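Local coordinates for Tol-Pal system protein TolB (Acinetobacter baumannii, PDB 7MX5) that probably acts in the periplasm as part of the Tol-Pal system, which helps the outer membrane invaginate during cell division and keeps it intact, at residues A[17-22]-A[42-47]; A[29-34]-A[109-114]; A[36-41]-A[381-386]; A[71-76]-A[86-91]. All blocks are in the same frame, centred on the assembly; numbering follows the deposited sequence.

Interaction 1: residues A[17-22]-A[42-47]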
loop_
_atom_site.group_PDB
_atom_site.type_symbol
_atom_site.label_atom_id
_atom_site.label_comp_id
_atom_site.label_asym_id
_atom_site.label_seq_id
_atom_site.Cartn_x
_atom_site.Cartn_y
_atom_site.Cartn_z
ATOM N N ILE A 17 0.228 24.389 -1.503
ATOM C CA ILE A 17 1.525 24.378 -2.168
ATOM C C ILE A 17 1.324 24.873 -3.591
ATOM O O ILE A 17 0.746 24.166 -4.426
ATOM C CB ILE A 17 2.167 22.985 -2.160
ATOM C CG1 ILE A 17 2.219 22.425 -0.738
ATOM C CG2 ILE A 17 3.562 23.040 -2.763
ATOM C CD1 ILE A 17 2.583 20.962 -0.682
ATOM N N ALA A 18 1.797 26.084 -3.871
ATOM C CA ALA A 18 1.778 26.601 -5.231
ATOM C C ALA A 18 2.880 25.933 -6.042
ATOM O O ALA A 18 4.017 25.806 -5.578
ATOM C CB ALA A 18 1.960 28.118 -5.234
ATOM N N ILE A 19 2.541 25.493 -7.249
ATOM C CA ILE A 19 3.500 24.872 -8.153
ATOM C C ILE A 19 3.453 25.637 -9.470
ATOM O O ILE A 19 2.482 25.525 -10.228
ATOM C CB ILE A 19 3.227 23.371 -8.357
ATOM C CG1 ILE A 19 4.098 22.806 -9.481
ATOM C CG2 ILE A 19 1.740 23.095 -8.593
ATOM C CD1 ILE A 19 3.789 21.365 -9.807
ATOM N N VAL A 20 4.480 26.434 -9.728
ATOM C CA VAL A 20 4.529 27.205 -10.974
ATOM C C VAL A 20 4.781 26.251 -12.137
ATOM O O VAL A 20 5.678 25.394 -12.043
ATOM C CB VAL A 20 5.618 28.275 -10.896
ATOM C CG1 VAL A 20 5.795 28.955 -12.246
ATOM C CG2 VAL A 20 5.289 29.293 -9.815
ATOM N N PRO A 21 4.006 26.332 -13.227
ATOM C CA PRO A 21 4.303 25.513 -14.412
ATOM C C PRO A 21 5.751 25.645 -14.851
ATOM O O PRO A 21 6.231 26.754 -15.105
ATOM C CB PRO A 21 3.347 26.065 -15.475
ATOM C CG PRO A 21 2.231 26.696 -14.716
ATOM C CD PRO A 21 2.706 27.018 -13.324
ATOM N N PHE A 22 6.457 24.520 -14.925
ATOM C CA PHE A 22 7.862 24.549 -15.307
ATOM C C PHE A 22 7.994 24.992 -16.758
ATOM O O PHE A 22 7.241 24.548 -17.628
ATOM C CB PHE A 22 8.507 23.170 -15.124
ATOM C CG PHE A 22 8.237 22.523 -13.786
ATOM C CD1 PHE A 22 7.899 23.277 -12.672
ATOM C CD2 PHE A 22 8.338 21.148 -13.646
ATOM C CE1 PHE A 22 7.658 22.672 -11.451
ATOM C CE2 PHE A 22 8.101 20.538 -12.430
ATOM C CZ PHE A 22 7.760 21.300 -11.331
ATOM N N PHE A 42 -1.717 17.896 2.220
ATOM C CA PHE A 42 -1.566 19.179 1.551
ATOM C C PHE A 42 -2.529 19.260 0.377
ATOM O O PHE A 42 -3.105 18.259 -0.057
ATOM C CB PHE A 42 -0.133 19.395 1.051
ATOM C CG PHE A 42 0.912 19.291 2.122
ATOM C CD1 PHE A 42 1.202 20.375 2.932
ATOM C CD2 PHE A 42 1.613 18.112 2.309
ATOM C CE1 PHE A 42 2.166 20.283 3.916
ATOM C CE2 PHE A 42 2.578 18.014 3.291
ATOM C CZ PHE A 42 2.855 19.101 4.095
ATOM N N THR A 43 -2.699 20.479 -0.126
ATOM C CA THR A 43 -3.346 20.740 -1.402
ATOM C C THR A 43 -2.389 21.543 -2.273
ATOM O O THR A 43 -1.481 22.214 -1.776
ATOM C CB THR A 43 -4.668 21.501 -1.231
ATOM O OG1 THR A 43 -4.397 22.861 -0.870
ATOM C CG2 THR A 43 -5.529 20.854 -0.155
ATOM N N SER A 44 -2.594 21.466 -3.587
ATOM C CA SER A 44 -1.698 22.120 -4.529
ATOM C C SER A 44 -2.490 22.660 -5.710
ATOM O O SER A 44 -3.556 22.141 -6.053
ATOM C CB SER A 44 -0.606 21.161 -5.020
ATOM O OG SER A 44 0.235 21.792 -5.970
ATOM N N SER A 45 -1.953 23.708 -6.331
ATOM C CA SER A 45 -2.598 24.335 -7.474
ATOM C C SER A 45 -1.542 25.000 -8.345
ATOM O O SER A 45 -0.457 25.357 -7.880
ATOM C CB SER A 45 -3.652 25.358 -7.037
ATOM O OG SER A 45 -4.704 25.437 -7.981
ATOM N N SER A 46 -1.881 25.169 -9.626
ATOM C CA SER A 46 -0.961 25.762 -10.585
ATOM C C SER A 46 -1.614 26.762 -11.530
ATOM O O SER A 46 -0.901 27.371 -12.334
ATOM C CB SER A 46 -0.278 24.665 -11.419
ATOM O OG SER A 46 -1.212 24.013 -12.261
ATOM N N LYS A 47 -2.928 26.967 -11.452
ATOM C CA LYS A 47 -3.626 27.767 -12.452
ATOM C C LYS A 47 -3.829 29.209 -12.001
ATOM O O LYS A 47 -3.196 30.125 -12.535
ATOM C CB LYS A 47 -4.971 27.122 -12.790
ATOM C CG LYS A 47 -4.849 25.887 -13.668
ATOM C CD LYS A 47 -4.178 26.220 -14.990
ATOM C CE LYS A 47 -4.555 25.223 -16.073
ATOM N NZ LYS A 47 -3.388 24.866 -16.927
#
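Ile17 is held through both its backbone N and its backbone O by Thr43, Ser44 and Ser45. Its N donates to Thr43 O over 2.8 Å, in the carbonyl plane although the angle at hydrogen is only 142°. Its O receives two donors. The hydroxyl Ser44 OG gives the closer bond, 2.9 Å to Ile17 O, and stands tilted from the carbonyl plane; OG lies anti to the backbone N of Ser44 (chi1 178°), which directs the hydroxyl back onto the neighbouring strand. The amide Ser45 N adds a weak bond of 3.3 Å to the same Ile17 O. One step on, Ile19 N reaches Ser45 O over 3.1 Å, almost straight at 165°. This is the parallel pairing of a beta-alpha-beta crossover: strand 16-19, helix 29-37 and strand 43-45, the last forming one edge of the mixed sheet in the amino-terminal domain of TolB. The peptide groups of Ala18 turn the other way and bond to Tyr70 and Val72 on strand 70-78. The connecting helix satisfies two more groups: Asn37 ND2 bonds to Ser44 O, and Glu33 OE1 to Ser46 OG. Apolar contact supplements these bonds: Ile17 CD1 touches Phe42 CB at 3.6 Å, approaching the ring obliquely. The methyl Ile19 CG2 lies against the hydroxyl, 3.3 Å from Ser44 OG.

Interaction 2: residues A[29-34]-A[109-114]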
loop_
_atom_site.group_PDB
_atom_site.type_symbol
_atom_site.label_atom_id
_atom_site.label_comp_id
_atom_site.label_asym_id
_atom_site.label_seq_id
_atom_site.Cartn_x
_atom_site.Cartn_y
_atom_site.Cartn_z
ATOM N N TYR A 29 5.019 18.558 -14.191
ATOM C CA TYR A 29 4.429 19.258 -13.056
ATOM C C TYR A 29 2.953 18.940 -12.808
ATOM O O TYR A 29 2.552 18.977 -11.631
ATOM C CB TYR A 29 4.663 20.773 -13.209
ATOM C CG TYR A 29 3.627 21.543 -14.002
ATOM C CD1 TYR A 29 2.458 22.004 -13.405
ATOM C CD2 TYR A 29 3.834 21.837 -15.342
ATOM C CE1 TYR A 29 1.517 22.713 -14.129
ATOM C CE2 TYR A 29 2.900 22.543 -16.073
ATOM C CZ TYR A 29 1.745 22.979 -15.464
ATOM O OH TYR A 29 0.815 23.686 -16.191
ATOM N N PRO A 30 2.107 18.642 -13.806
ATOM C CA PRO A 30 0.743 18.207 -13.457
ATOM C C PRO A 30 0.721 16.928 -12.640
ATOM O O PRO A 30 -0.146 16.772 -11.772
ATOM C CB PRO A 30 0.061 18.019 -14.820
ATOM C CG PRO A 30 0.884 18.753 -15.790
ATOM C CD PRO A 30 2.276 18.794 -15.263
ATOM N N ILE A 31 1.657 16.010 -12.890
ATOM C CA ILE A 31 1.756 14.806 -12.072
ATOM C C ILE A 31 2.147 15.165 -10.644
ATOM O O ILE A 31 1.609 14.607 -9.678
ATOM C CB ILE A 31 2.754 13.817 -12.703
ATOM C CG1 ILE A 31 2.217 13.294 -14.036
ATOM C CG2 ILE A 31 3.045 12.665 -11.751
ATOM C CD1 ILE A 31 3.235 12.510 -14.838
ATOM N N VAL A 32 3.081 16.106 -10.485
ATOM C CA VAL A 32 3.488 16.533 -9.151
ATOM C C VAL A 32 2.335 17.227 -8.437
ATOM O O VAL A 32 2.070 16.967 -7.256
ATOM C CB VAL A 32 4.728 17.441 -9.237
ATOM C CG1 VAL A 32 5.085 17.989 -7.863
ATOM C CG2 VAL A 32 5.900 16.682 -9.838
ATOM N N GLU A 33 1.630 18.118 -9.140
ATOM C CA GLU A 33 0.475 18.785 -8.550
ATOM C C GLU A 33 -0.613 17.789 -8.172
ATOM O O GLU A 33 -1.313 17.981 -7.172
ATOM C CB GLU A 33 -0.069 19.834 -9.521
ATOM C CG GLU A 33 -1.310 20.565 -9.037
ATOM C CD GLU A 33 -1.877 21.497 -10.088
ATOM O OE1 GLU A 33 -1.237 21.651 -11.149
ATOM O OE2 GLU A 33 -2.959 22.075 -9.856
ATOM N N THR A 34 -0.762 16.716 -8.952
ATOM C CA THR A 34 -1.749 15.694 -8.620
ATOM C C THR A 34 -1.308 14.871 -7.415
ATOM O O THR A 34 -2.131 14.521 -6.561
ATOM C CB THR A 34 -1.995 14.788 -9.826
ATOM O OG1 THR A 34 -2.279 15.591 -10.979
ATOM C CG2 THR A 34 -3.165 13.852 -9.561
ATOM N N ARG A 109 10.418 7.834 -18.805
ATOM C CA ARG A 109 10.182 7.465 -17.418
ATOM C C ARG A 109 9.678 8.689 -16.668
ATOM O O ARG A 109 10.275 9.116 -15.675
ATOM C CB ARG A 109 11.455 6.903 -16.782
ATOM C CG ARG A 109 11.966 5.639 -17.456
ATOM C CD ARG A 109 10.879 4.577 -17.516
ATOM N NE ARG A 109 10.734 3.871 -16.249
ATOM C CZ ARG A 109 9.584 3.711 -15.608
ATOM N NH1 ARG A 109 8.452 4.202 -16.084
ATOM N NH2 ARG A 109 9.570 3.043 -14.457
ATOM N N ILE A 110 8.570 9.251 -17.141
ATOM C CA ILE A 110 8.109 10.559 -16.689
ATOM C C ILE A 110 7.235 10.452 -15.444
ATOM O O ILE A 110 7.326 11.290 -14.543
ATOM C CB ILE A 110 7.372 11.263 -17.849
ATOM C CG1 ILE A 110 6.696 12.548 -17.377
ATOM C CG2 ILE A 110 6.373 10.319 -18.506
ATOM C CD1 ILE A 110 7.640 13.716 -17.268
ATOM N N ARG A 111 6.378 9.430 -15.365
ATOM C CA ARG A 111 5.520 9.282 -14.193
ATOM C C ARG A 111 6.327 8.954 -12.944
ATOM O O ARG A 111 5.979 9.402 -11.846
ATOM C CB ARG A 111 4.461 8.209 -14.446
ATOM C CG ARG A 111 3.286 8.689 -15.287
ATOM C CD ARG A 111 2.036 7.853 -15.037
ATOM N NE ARG A 111 1.277 8.308 -13.878
ATOM C CZ ARG A 111 0.588 9.440 -13.822
ATOM N NH1 ARG A 111 0.528 10.268 -14.852
ATOM N NH2 ARG A 111 -0.066 9.747 -12.704
ATOM N N GLN A 112 7.407 8.179 -13.088
ATOM C CA GLN A 112 8.262 7.894 -11.942
ATOM C C GLN A 112 9.030 9.132 -11.495
ATOM O O GLN A 112 9.315 9.284 -10.302
ATOM C CB GLN A 112 9.226 6.752 -12.273
ATOM C CG GLN A 112 10.323 7.126 -13.257
ATOM C CD GLN A 112 11.554 6.252 -13.134
ATOM O OE1 GLN A 112 11.487 5.035 -13.306
ATOM N NE2 GLN A 112 12.690 6.872 -12.837
ATOM N N ALA A 113 9.361 10.029 -12.427
ATOM C CA ALA A 113 10.092 11.238 -12.062
ATOM C C ALA A 113 9.212 12.193 -11.269
ATOM O O ALA A 113 9.669 12.803 -10.294
ATOM C CB ALA A 113 10.637 11.922 -13.316
ATOM N N GLY A 114 7.947 12.338 -11.669
ATOM C CA GLY A 114 7.039 13.187 -10.916
ATOM C C GLY A 114 6.776 12.658 -9.521
ATOM O O GLY A 114 6.665 13.430 -8.565
#
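One face of the Arg111 guanidinium is turned to Ile31, whose CG2 lies 4.2 Å above the plane and offset toward the rim. The delta methyl of the same isoleucine comes closer but at a slant, with Ile31 CD1 3.5 Å from Arg111 NH1. Two other flat groups are covered from within their own segments: Pro30 CD sits over the rim of one face of the Tyr29 ring, and Gln112 CD over that of the Arg109 guanidinium. A bend about the CG-CD bond of Arg111 (chi3 85°) carries the guanidinium back toward Ile31, so that NH1 joins CG in touching Ile31 CD1. Deeper in the contact, the chain of helix 110-126 offers Gly114, and without a side chain there the backbones come near: Val32 CA and Gly114 CA are 5.2 Å apart. Val32 CG2 lies 3.6 Å from Gly114 O, an oxygen that accepts a hydrogen bond from Ser118 OG. Ile31 CG2 leans on Gly114 CA at 4.1 Å. The short segment axes approach to 8.8 Å at 47°, and both helices pack against the mixed sheet, Val32 meeting Ile19 and Ala113 meeting Leu103. No hydrogen bond spans the two segments; Arg111 NH2 forms its salt bridge with Asp158 instead, so the hold between them is essentially apolar, with Ile31 packing on Arg111 CG and the guanidinium without bonding to it, while the charge is probably balanced by Asp158.

Interaction 3: residues A[36-41]-A[381-386]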
loop_
_atom_site.group_PDB
_atom_site.type_symbol
_atom_site.label_atom_id
_atom_site.label_comp_id
_atom_site.label_asym_id
_atom_site.label_seq_id
_atom_site.Cartn_x
_atom_site.Cartn_y
_atom_site.Cartn_z
ATOM N N LEU A 36 0.718 15.862 -4.910
ATOM C CA LEU A 36 0.600 16.688 -3.712
ATOM C C LEU A 36 -0.848 16.810 -3.256
ATOM O O LEU A 36 -1.113 16.907 -2.052
ATOM C CB LEU A 36 1.197 18.071 -3.971
ATOM C CG LEU A 36 2.711 18.118 -4.191
ATOM C CD1 LEU A 36 3.248 19.522 -3.963
ATOM C CD2 LEU A 36 3.421 17.118 -3.289
ATOM N N ASN A 37 -1.795 16.798 -4.195
ATOM C CA ASN A 37 -3.207 16.855 -3.844
ATOM C C ASN A 37 -3.749 15.522 -3.345
ATOM O O ASN A 37 -4.864 15.490 -2.812
ATOM C CB ASN A 37 -4.031 17.330 -5.043
ATOM C CG ASN A 37 -4.175 18.839 -5.085
ATOM O OD1 ASN A 37 -4.799 19.439 -4.209
ATOM N ND2 ASN A 37 -3.595 19.462 -6.105
ATOM N N ARG A 38 -2.999 14.431 -3.503
ATOM C CA ARG A 38 -3.386 13.137 -2.956
ATOM C C ARG A 38 -2.464 12.696 -1.822
ATOM O O ARG A 38 -2.435 11.512 -1.470
ATOM C CB ARG A 38 -3.441 12.079 -4.062
ATOM C CG ARG A 38 -2.095 11.591 -4.579
ATOM C CD ARG A 38 -2.279 10.366 -5.467
ATOM N NE ARG A 38 -1.105 10.084 -6.286
ATOM C CZ ARG A 38 -0.206 9.149 -6.008
ATOM N NH1 ARG A 38 -0.311 8.386 -4.932
ATOM N NH2 ARG A 38 0.822 8.972 -6.832
ATOM N N SER A 39 -1.724 13.635 -1.231
ATOM C CA SER A 39 -0.817 13.340 -0.130
ATOM C C SER A 39 -1.531 13.140 1.199
ATOM O O SER A 39 -0.913 12.635 2.143
ATOM C CB SER A 39 0.208 14.468 0.016
ATOM O OG SER A 39 -0.408 15.655 0.487
ATOM N N GLY A 40 -2.802 13.522 1.303
ATOM C CA GLY A 40 -3.510 13.460 2.564
ATOM C C GLY A 40 -3.103 14.504 3.577
ATOM O O GLY A 40 -3.677 14.535 4.673
ATOM N N ARG A 41 -2.137 15.363 3.249
ATOM C CA ARG A 41 -1.658 16.387 4.163
ATOM C C ARG A 41 -1.553 17.768 3.535
ATOM O O ARG A 41 -1.307 18.734 4.266
ATOM C CB ARG A 41 -0.281 16.002 4.727
ATOM C CG ARG A 41 -0.329 15.190 6.006
ATOM C CD ARG A 41 0.958 15.351 6.795
ATOM N NE ARG A 41 1.446 16.725 6.760
ATOM C CZ ARG A 41 2.147 17.297 7.728
ATOM N NH1 ARG A 41 2.466 16.640 8.831
ATOM N NH2 ARG A 41 2.537 18.561 7.588
ATOM N N PHE A 381 -8.408 11.621 4.809
ATOM C CA PHE A 381 -8.152 11.532 3.380
ATOM C C PHE A 381 -8.645 10.187 2.873
ATOM O O PHE A 381 -8.238 9.141 3.389
ATOM C CB PHE A 381 -6.665 11.707 3.071
ATOM C CG PHE A 381 -6.357 11.702 1.608
ATOM C CD1 PHE A 381 -6.583 12.830 0.837
ATOM C CD2 PHE A 381 -5.861 10.565 0.994
ATOM C CE1 PHE A 381 -6.308 12.827 -0.512
ATOM C CE2 PHE A 381 -5.585 10.556 -0.356
ATOM C CZ PHE A 381 -5.813 11.686 -1.109
ATOM N N ARG A 382 -9.521 10.216 1.875
ATOM C CA ARG A 382 -9.944 9.012 1.180
ATOM C C ARG A 382 -9.572 9.108 -0.289
ATOM O O ARG A 382 -9.749 10.153 -0.925
ATOM C CB ARG A 382 -11.447 8.757 1.325
ATOM C CG ARG A 382 -11.761 7.296 1.607
ATOM C CD ARG A 382 -13.245 7.014 1.641
ATOM N NE ARG A 382 -13.844 7.419 2.906
ATOM C CZ ARG A 382 -14.822 8.306 3.016
ATOM N NH1 ARG A 382 -15.349 8.889 1.953
ATOM N NH2 ARG A 382 -15.285 8.615 4.225
ATOM N N MET A 383 -9.051 8.005 -0.814
ATOM C CA MET A 383 -8.605 7.889 -2.193
ATOM C C MET A 383 -9.182 6.603 -2.756
ATOM O O MET A 383 -9.044 5.541 -2.141
ATOM C CB MET A 383 -7.075 7.882 -2.261
ATOM C CG MET A 383 -6.477 8.683 -3.395
ATOM S SD MET A 383 -4.674 8.677 -3.326
ATOM C CE MET A 383 -4.295 7.139 -4.157
ATOM N N ASN A 384 -9.839 6.692 -3.906
ATOM C CA ASN A 384 -10.531 5.553 -4.490
ATOM C C ASN A 384 -9.827 5.089 -5.756
ATOM O O ASN A 384 -9.438 5.902 -6.601
ATOM C CB ASN A 384 -11.990 5.894 -4.798
ATOM C CG ASN A 384 -12.864 5.861 -3.562
ATOM O OD1 ASN A 384 -12.599 5.113 -2.622
ATOM N ND2 ASN A 384 -13.916 6.672 -3.557
ATOM N N LEU A 385 -9.669 3.770 -5.878
ATOM C CA LEU A 385 -9.091 3.126 -7.055
ATOM C C LEU A 385 -10.112 2.150 -7.633
ATOM O O LEU A 385 -9.964 0.928 -7.496
ATOM C CB LEU A 385 -7.790 2.399 -6.714
ATOM C CG LEU A 385 -6.481 3.180 -6.561
ATOM C CD1 LEU A 385 -6.109 3.876 -7.863
ATOM C CD2 LEU A 385 -6.532 4.171 -5.405
ATOM N N PRO A 386 -11.164 2.651 -8.276
ATOM C CA PRO A 386 -12.173 1.754 -8.841
ATOM C C PRO A 386 -11.695 1.087 -10.121
ATOM O O PRO A 386 -10.818 1.579 -10.832
ATOM C CB PRO A 386 -13.367 2.676 -9.125
ATOM C CG PRO A 386 -13.021 4.007 -8.535
ATOM C CD PRO A 386 -11.540 4.064 -8.433
#
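Phe381 lays one ring face against Gly40, a CH-pi contact in which Gly40 CA stands 3.9 Å from the ring centroid and 30° off its normal. Gly40 N is over the centre of the same face. Gly40 has a positive phi (73°), and its N and CA both lie over the ring. The far end of the ring abuts the turn, with Phe381 CZ 3.4 Å from Arg38 CA; CG anti to the backbone N of Phe381 (chi1 -177°) extends the ring this far. Met383 SD lies in plane at the ring's edge and also packs beside the Arg38 side chain, 3.6 Å from Arg38 CD. There the aliphatic part of the arginine crosses the thioether at a slant, after which its end leads away: Arg38 NH2 makes a salt bridge to Asp35 and NH1 bonds to Thr157 OG1. The turn itself is braced by Ser39, whose OG donates to Leu36 O at 2.9 Å; the same Ser39 OG accepts from Arg41 N at 3.3 Å, which makes an ST turn just past the end of helix 29-37. Strand 382-386 lies between strands 6-9 and 369-376 in an antiparallel sheet, one blade of the propeller. The contact therefore belongs to the interface between the two domains of TolB, the amino-terminal alpha/beta domain and the six-bladed beta-propeller.

Interaction 4: residues A[71-76]-A[86-91]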
loop_
_atom_site.group_PDB
_atom_site.type_symbol
_atom_site.label_atom_id
_atom_site.label_comp_id
_atom_site.label_asym_id
_atom_site.label_seq_id
_atom_site.Cartn_x
_atom_site.Cartn_y
_atom_site.Cartn_z
ATOM N N VAL A 71 5.991 27.241 -2.274
ATOM C CA VAL A 71 5.996 27.424 -3.720
ATOM C C VAL A 71 7.032 26.488 -4.325
ATOM O O VAL A 71 8.150 26.368 -3.810
ATOM C CB VAL A 71 6.294 28.888 -4.111
ATOM C CG1 VAL A 71 6.170 29.074 -5.618
ATOM C CG2 VAL A 71 5.368 29.840 -3.371
ATOM N N VAL A 72 6.662 25.829 -5.421
ATOM C CA VAL A 72 7.529 24.883 -6.116
ATOM C C VAL A 72 7.799 25.415 -7.516
ATOM O O VAL A 72 6.864 25.789 -8.235
ATOM C CB VAL A 72 6.902 23.478 -6.179
ATOM C CG1 VAL A 72 7.777 22.538 -6.994
ATOM C CG2 VAL A 72 6.682 22.931 -4.780
ATOM N N THR A 73 9.072 25.448 -7.900
ATOM C CA THR A 73 9.486 25.879 -9.226
ATOM C C THR A 73 10.315 24.781 -9.880
ATOM O O THR A 73 10.833 23.885 -9.209
ATOM C CB THR A 73 10.295 27.180 -9.163
ATOM O OG1 THR A 73 11.218 27.118 -8.069
ATOM C CG2 THR A 73 9.366 28.366 -8.960
ATOM N N GLY A 74 10.436 24.854 -11.204
ATOM C CA GLY A 74 11.150 23.821 -11.927
ATOM C C GLY A 74 11.570 24.257 -13.311
ATOM O O GLY A 74 11.004 25.185 -13.897
ATOM N N GLN A 75 12.579 23.561 -13.830
ATOM C CA GLN A 75 13.113 23.795 -15.166
ATOM C C GLN A 75 13.443 22.450 -15.794
ATOM O O GLN A 75 14.115 21.624 -15.171
ATOM C CB GLN A 75 14.365 24.679 -15.118
ATOM C CG GLN A 75 14.793 25.231 -16.468
ATOM C CD GLN A 75 15.108 26.713 -16.421
ATOM O OE1 GLN A 75 14.217 27.545 -16.251
ATOM N NE2 GLN A 75 16.382 27.051 -16.581
ATOM N N ILE A 76 12.974 22.232 -17.019
ATOM C CA ILE A 76 13.168 20.971 -17.727
ATOM C C ILE A 76 14.067 21.221 -18.930
ATOM O O ILE A 76 13.789 22.105 -19.751
ATOM C CB ILE A 76 11.828 20.349 -18.153
ATOM C CG1 ILE A 76 11.217 19.569 -16.989
ATOM C CG2 ILE A 76 12.013 19.434 -19.357
ATOM C CD1 ILE A 76 9.759 19.226 -17.179
ATOM N N HIS A 86 15.220 20.319 -12.965
ATOM C CA HIS A 86 15.785 21.098 -11.869
ATOM C C HIS A 86 14.620 21.747 -11.138
ATOM O O HIS A 86 13.973 22.651 -11.677
ATOM C CB HIS A 86 16.772 22.142 -12.387
ATOM C CG HIS A 86 17.473 22.900 -11.303
ATOM N ND1 HIS A 86 18.135 24.088 -11.532
ATOM C CD2 HIS A 86 17.615 22.641 -9.982
ATOM C CE1 HIS A 86 18.653 24.527 -10.401
ATOM N NE2 HIS A 86 18.353 23.667 -9.444
ATOM N N TYR A 87 14.343 21.283 -9.923
ATOM C CA TYR A 87 13.185 21.741 -9.171
ATOM C C TYR A 87 13.610 22.252 -7.802
ATOM O O TYR A 87 14.646 21.852 -7.262
ATOM C CB TYR A 87 12.138 20.626 -9.015
ATOM C CG TYR A 87 12.603 19.436 -8.206
ATOM C CD1 TYR A 87 13.318 18.405 -8.799
ATOM C CD2 TYR A 87 12.313 19.337 -6.850
ATOM C CE1 TYR A 87 13.739 17.313 -8.065
ATOM C CE2 TYR A 87 12.732 18.249 -6.108
ATOM C CZ TYR A 87 13.443 17.239 -6.720
ATOM O OH TYR A 87 13.861 16.153 -5.987
ATOM N N GLN A 88 12.794 23.147 -7.249
ATOM C CA GLN A 88 13.051 23.737 -5.944
ATOM C C GLN A 88 11.767 23.750 -5.128
ATOM O O GLN A 88 10.659 23.725 -5.668
ATOM C CB GLN A 88 13.602 25.165 -6.060
ATOM C CG GLN A 88 14.915 25.278 -6.812
ATOM C CD GLN A 88 15.345 26.717 -7.011
ATOM O OE1 GLN A 88 14.539 27.574 -7.374
ATOM N NE2 GLN A 88 16.623 26.990 -6.777
ATOM N N LEU A 89 11.937 23.788 -3.808
ATOM C CA LEU A 89 10.836 23.947 -2.865
ATOM C C LEU A 89 11.173 25.113 -1.951
ATOM O O LEU A 89 12.176 25.069 -1.233
ATOM C CB LEU A 89 10.607 22.669 -2.053
ATOM C CG LEU A 89 9.545 22.739 -0.953
ATOM C CD1 LEU A 89 8.226 23.262 -1.502
ATOM C CD2 LEU A 89 9.355 21.379 -0.298
ATOM N N TYR A 90 10.344 26.153 -1.981
ATOM C CA TYR A 90 10.626 27.402 -1.285
ATOM C C TYR A 90 9.684 27.563 -0.099
ATOM O O TYR A 90 8.460 27.561 -0.268
ATOM C CB TYR A 90 10.497 28.594 -2.230
ATOM C CG TYR A 90 11.059 29.876 -1.662
ATOM C CD1 TYR A 90 12.427 30.113 -1.656
ATOM C CD2 TYR A 90 10.224 30.849 -1.128
ATOM C CE1 TYR A 90 12.949 31.281 -1.137
ATOM C CE2 TYR A 90 10.736 32.022 -0.607
ATOM C CZ TYR A 90 12.099 32.233 -0.614
ATOM O OH TYR A 90 12.617 33.398 -0.096
ATOM N N ASP A 91 10.261 27.707 1.093
ATOM C CA ASP A 91 9.505 28.078 2.283
ATOM C C ASP A 91 9.352 29.594 2.304
ATOM O O ASP A 91 10.350 30.321 2.349
ATOM C CB ASP A 91 10.218 27.576 3.539
ATOM C CG ASP A 91 9.375 27.724 4.797
ATOM O OD1 ASP A 91 8.875 28.835 5.071
ATOM O OD2 ASP A 91 9.220 26.719 5.523
#
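Val71, at the start of its segment, is locked to Tyr90 by a pair of backbone bonds, Val71 N to Tyr90 O at 3.2 Å and Tyr90 N to Val71 O at 2.9 Å. Two residues on, Thr73 repeats the exchange with Gln88; Gln88 N to Thr73 O, at 2.9 Å, is the shorter of the two. The Thr73 hydroxyl, set between the backbone N and the carbonyl carbon (chi1 43°), stands on the same face as the glutamine and gives a weak bond of 3.4 Å from Thr73 OG1 to Gln88 OE1. The amide end of Gln88 has firmer partners, since NE2 bonds to Asn56 and Asn100. His86 completes the series with Gln75: Gln75 N to His86 O is 2.7 Å but bent at 139°, whereas His86 N to Gln75 O is nearly straight at 175°. The imidazole turns from the pairing, and its NE2 reaches Asn100. The opposite face carries Val72 and Leu89, which touch at 3.6 Å between Val72 CG2 and Leu89 CD1, under helix 110-126. Between the hydrogen-bonded pairs lie the non-hydrogen-bonded ones, in the regular antiparallel register of a beta hairpin, here strands 70-78 and 83-91 within the mixed sheet of the amino-terminal domain.

From the N terminus, strand 16-19 opens interaction 1, which closes at strand 43-45 after helix 29-37 has passed between them. That helix and the turn after it begin two longer closures inside this first loop: interaction 2 returns at helix 110-126, and interaction 3 only near the C terminus, at strand 382-386. Interactions 1, 2 and 3 cross one another along the chain. Interaction 4, a hairpin, starts after interaction 1 has closed and lies within the spans of interactions 2 and 3. Strands 16-19 and 70-78 adjoin, joining interactions 1 and 4 in one sheet. Interaction 2 holds helix 29-37 against helix 110-126, both packed on that sheet, and interaction 3 ties this domain to the propeller.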